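Local coordinates for protein Can2 (Sulfobacillus thermosulfidooxidans, PDB 7BDV) that binds cyclic tetra-adenylate through its CARF domain and acts as a dual-specificity nuclease that strengthens type III CRISPR defence, at residues I126-L129 with S134-L137; D172-N177 with G239-H244. One frame throughout, in Å; residues are numbered along the deposited sequence.

Interaction 1. Residues I126-L129 with S134-L137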
# COMPACT_ATOMS: atom_id res chain seq x y z
N ILE A 126 -1.66 -7.76 24.80
CA ILE A 126 -2.65 -8.87 24.70
C ILE A 126 -3.84 -8.49 25.56
O ILE A 126 -3.65 -8.33 26.75
CB ILE A 126 -2.01 -10.19 25.15
CG1 ILE A 126 -0.88 -10.62 24.23
CG2 ILE A 126 -3.06 -11.26 25.28
CD1 ILE A 126 0.02 -11.68 24.82
N LEU A 127 -5.02 -8.35 24.97
CA LEU A 127 -6.29 -8.18 25.72
C LEU A 127 -6.87 -9.58 25.98
O LEU A 127 -6.93 -10.36 25.04
CB LEU A 127 -7.28 -7.34 24.91
CG LEU A 127 -6.71 -6.05 24.33
CD1 LEU A 127 -7.81 -5.26 23.63
CD2 LEU A 127 -6.04 -5.24 25.41
N TYR A 128 -7.20 -9.88 27.24
CA TYR A 128 -7.94 -11.10 27.63
C TYR A 128 -9.42 -10.74 27.66
O TYR A 128 -9.85 -10.07 28.63
CB TYR A 128 -7.42 -11.61 28.97
CG TYR A 128 -5.96 -11.95 28.95
CD1 TYR A 128 -5.53 -13.15 28.41
CD2 TYR A 128 -5.01 -11.09 29.46
CE1 TYR A 128 -4.19 -13.49 28.40
CE2 TYR A 128 -3.66 -11.42 29.46
CZ TYR A 128 -3.25 -12.63 28.92
OH TYR A 128 -1.94 -12.97 28.88
N LEU A 129 -10.16 -11.09 26.60
CA LEU A 129 -11.55 -10.65 26.36
C LEU A 129 -12.50 -11.35 27.32
O LEU A 129 -13.57 -10.80 27.58
CB LEU A 129 -11.93 -10.90 24.90
CG LEU A 129 -11.21 -9.99 23.91
CD1 LEU A 129 -11.77 -10.13 22.51
CD2 LEU A 129 -11.29 -8.53 24.34
N SER A 134 -5.29 -7.47 30.78
CA SER A 134 -4.35 -7.28 29.65
C SER A 134 -2.91 -7.44 30.14
O SER A 134 -2.69 -7.40 31.33
CB SER A 134 -4.59 -5.96 28.97
OG SER A 134 -4.18 -4.89 29.80
N GLU A 135 -1.98 -7.63 29.21
CA GLU A 135 -0.55 -7.91 29.48
C GLU A 135 0.26 -7.20 28.40
O GLU A 135 -0.20 -7.18 27.25
CB GLU A 135 -0.34 -9.43 29.48
CG GLU A 135 1.03 -9.89 29.92
CD GLU A 135 1.31 -11.34 29.58
OE1 GLU A 135 0.39 -12.02 29.07
OE2 GLU A 135 2.45 -11.80 29.82
N ARG A 136 1.40 -6.61 28.77
CA ARG A 136 2.35 -6.03 27.81
C ARG A 136 2.91 -7.20 27.01
O ARG A 136 3.14 -8.25 27.63
CB ARG A 136 3.42 -5.19 28.53
CG ARG A 136 4.20 -4.18 27.69
CD ARG A 136 3.38 -3.13 26.96
NE ARG A 136 4.14 -2.04 26.36
CZ ARG A 136 5.17 -2.17 25.50
NH1 ARG A 136 5.63 -3.35 25.14
NH2 ARG A 136 5.74 -1.08 25.01
N LEU A 137 3.04 -7.05 25.68
CA LEU A 137 3.78 -7.98 24.80
C LEU A 137 5.27 -7.83 25.11
O LEU A 137 5.68 -6.70 25.46
CB LEU A 137 3.53 -7.61 23.34
CG LEU A 137 2.19 -8.01 22.73
CD1 LEU A 137 1.95 -7.31 21.40
CD2 LEU A 137 2.15 -9.51 22.54

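Interaction 2. Residues D172-N177 with G239-H244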
# COMPACT_ATOMS: atom_id res chain seq x y z
N ASP A 172 30.32 13.56 10.17
CA ASP A 172 29.80 14.47 11.25
C ASP A 172 29.79 15.93 10.74
O ASP A 172 28.79 16.63 11.00
CB ASP A 172 30.61 14.39 12.54
CG ASP A 172 30.75 13.02 13.20
OD1 ASP A 172 29.85 12.16 13.02
OD2 ASP A 172 31.76 12.83 13.90
N LEU A 173 30.85 16.38 10.05
CA LEU A 173 30.97 17.78 9.55
C LEU A 173 29.93 18.03 8.45
O LEU A 173 29.34 19.12 8.44
CB LEU A 173 32.39 18.04 9.03
N PHE A 174 29.68 17.05 7.58
CA PHE A 174 28.67 17.12 6.49
C PHE A 174 27.27 17.25 7.09
O PHE A 174 26.48 18.08 6.57
CB PHE A 174 28.73 15.88 5.61
CG PHE A 174 29.84 15.87 4.59
CD1 PHE A 174 30.78 16.89 4.52
CD2 PHE A 174 29.94 14.83 3.69
CE1 PHE A 174 31.79 16.85 3.59
CE2 PHE A 174 30.93 14.81 2.73
CZ PHE A 174 31.86 15.83 2.68
N ALA A 175 26.98 16.46 8.12
CA ALA A 175 25.68 16.45 8.83
C ALA A 175 25.46 17.80 9.50
O ALA A 175 24.34 18.36 9.33
CB ALA A 175 25.62 15.32 9.82
N GLN A 176 26.47 18.30 10.23
CA GLN A 176 26.40 19.59 10.98
C GLN A 176 26.31 20.77 9.99
O GLN A 176 25.67 21.77 10.33
CB GLN A 176 27.61 19.74 11.90
CG GLN A 176 27.60 20.98 12.77
CD GLN A 176 26.44 20.95 13.73
OE1 GLN A 176 26.30 20.02 14.54
NE2 GLN A 176 25.58 21.95 13.65
N ASN A 177 26.93 20.65 8.82
CA ASN A 177 27.04 21.75 7.82
C ASN A 177 26.11 21.54 6.63
O ASN A 177 26.31 22.25 5.64
CB ASN A 177 28.48 21.90 7.29
CG ASN A 177 29.44 22.37 8.36
OD1 ASN A 177 29.06 23.10 9.27
ND2 ASN A 177 30.69 21.96 8.24
N GLY A 239 25.99 10.21 -1.57
CA GLY A 239 25.02 10.11 -0.47
C GLY A 239 25.37 9.03 0.55
O GLY A 239 24.58 8.87 1.50
N GLY A 240 26.47 8.29 0.40
CA GLY A 240 26.85 7.26 1.39
C GLY A 240 27.08 7.88 2.76
O GLY A 240 26.75 7.26 3.77
N TRP A 241 27.71 9.06 2.82
CA TRP A 241 27.99 9.74 4.10
C TRP A 241 26.67 9.91 4.89
O TRP A 241 26.67 9.74 6.15
CB TRP A 241 28.70 11.07 3.86
CG TRP A 241 27.82 12.11 3.23
CD1 TRP A 241 27.75 12.39 1.90
CD2 TRP A 241 26.91 13.02 3.88
NE1 TRP A 241 26.92 13.47 1.69
CE2 TRP A 241 26.36 13.84 2.88
CE3 TRP A 241 26.56 13.26 5.21
CZ2 TRP A 241 25.42 14.83 3.15
CZ3 TRP A 241 25.62 14.23 5.47
CH2 TRP A 241 25.06 15.01 4.46
N PHE A 242 25.57 10.24 4.21
CA PHE A 242 24.29 10.52 4.91
C PHE A 242 23.67 9.20 5.38
O PHE A 242 23.07 9.19 6.44
CB PHE A 242 23.32 11.27 4.00
CG PHE A 242 22.04 11.62 4.71
CD1 PHE A 242 22.06 12.47 5.80
CD2 PHE A 242 20.82 11.03 4.33
CE1 PHE A 242 20.88 12.76 6.47
CE2 PHE A 242 19.65 11.35 4.99
CZ PHE A 242 19.69 12.20 6.07
N GLU A 243 23.80 8.14 4.60
CA GLU A 243 23.34 6.78 5.00
C GLU A 243 24.06 6.39 6.29
O GLU A 243 23.43 5.86 7.14
CB GLU A 243 23.63 5.75 3.89
CG GLU A 243 22.97 6.09 2.55
CD GLU A 243 23.12 5.03 1.46
OE1 GLU A 243 22.69 3.87 1.71
OE2 GLU A 243 23.67 5.37 0.36
N HIS A 244 25.35 6.66 6.42
CA HIS A 244 26.14 6.33 7.64
C HIS A 244 25.66 7.24 8.78
O HIS A 244 25.53 6.79 9.93
CB HIS A 244 27.63 6.46 7.38
CG HIS A 244 28.23 5.36 6.59
ND1 HIS A 244 28.58 5.53 5.26
CD2 HIS A 244 28.58 4.10 6.93
CE1 HIS A 244 29.10 4.40 4.80
NE2 HIS A 244 29.12 3.51 5.82

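Interaction 1. Residues I126-L129 with S134-L137
Tyr128 OH donates a hydrogen bond to Glu135 OE1, with the two oxygens 2.5 Å apart. The phenol reaches the carboxylate oxygen nearly in line with its C-O bond. The planes of the ring and the carboxylate are turned only 15° from each other. OE1 lies at the edge of the ring, near its plane. Glu135 comes to this point with CG anti to its backbone N (chi1 -172°) and the chain extended beyond. Its CB also touches Tyr128 CE2 at 3.9 Å. The same ring edge faces the backbone of Ser134, and CD2 of Tyr128 lies 3.9 Å from Ser134 N. Within its own strand, Ile126 CG2 covers the rim of one ring face.

Beneath these side chains the backbones form an antiparallel ladder. Ile126 and Glu135 are a hydrogen-bonded pair. Ile126 N gives to Glu135 O over 2.9 Å, and Glu135 N gives to Ile126 O over 3.1 Å. Ser134 CA adds a CA-H...O contact of 3.2 Å to Ile126 O. Leu127 and Ser134 make the next, non-hydrogen-bonded pair. On their face of the sheet, Leu127 CD2 meets Ser134 CB. Past the strand end, Leu137 CD2 packs on Ile126 CG1 at 3.6 Å, the two side chains crossing at about a right angle.

Leu4 of helix 4-10 lies against Ile126, Tyr128 and Glu135. Leu127 packs on Ile100 of the second subunit. The contact is a beta hairpin at the edge of the CARF-domain sheet, where strand 134-136 is the outermost strand within the chain. The nearest atom of the contact is about 7 Å from the bound nucleic acid. The tyrosine hydroxyl probably helps stabilise the negative charge of the carboxylate, and their bond ties the hairpin strands together beyond the backbone ladder.

Interaction 2. Residues D172-N177 with G239-H244
Phe174 points its CB at the indole of Trp241. This CB sits over the six-membered ring in a CH-pi contact, 3.6 Å from the centroid and 19° off the ring normal. Its closest indole atom is CE3, with Phe174 CB and Trp241 CE3 3.4 Å apart. CG of Phe174 is farther off, 4.1 Å from Trp241 CD2. The phenyl then runs across to the five-membered ring. Phe174 CD2 is 3.5 Å from Trp241 CG. Phe174 CE2 follows, 4.1 Å from Trp241 CD1. The pair is a T-shaped stack, the phenyl edge against the indole face, with centroids 4.8 Å apart and planes at 79°.

Trp241 holds its CG between its backbone N and carbonyl carbon (chi1 70°), which swings the indole toward helix 168-176. The opposite indole face is partly covered by CB of Phe242. Ala175 also borders the indole, its N 3.7 Å from Trp241 CZ3.

Leu206 and Leu210 of helix 205-212 touch Phe174, and Leu185 of helix 182-193 touches both aromatic residues. Tyr331 meets the Trp241 ring. The contact joins helix 168-176 to helix 231-254 of the Card1-like endonuclease part. It is buried, and its nearest atom is about 26 Å from the bound nucleic acid. Weakly positive C-H groups probably gain from meeting the electron-rich indole face, so dispersion and weak electrostatics join the helices here.

From the N terminus, the chain first builds the CARF-domain sheet. Interaction 1 closes a short loop there: four residues separate its segments, and strand 134-136 folds back beside strand 125-128. The chain then runs on to helix 168-176. Interaction 2 closes a much longer loop of 61 residues, which includes helices 182-193 and 205-212 and hairpin 216-218/226-228. The two contacts follow in series and neither nest nor cross. The centres of interactions 1 and 2 are about 43 Å apart, on opposite sides of the chain's centre. Interaction 1 stays within the CARF domain and adds the last strand of its sheet within this chain. Interaction 2 ties the helix ahead of the long loop to the nuclease part.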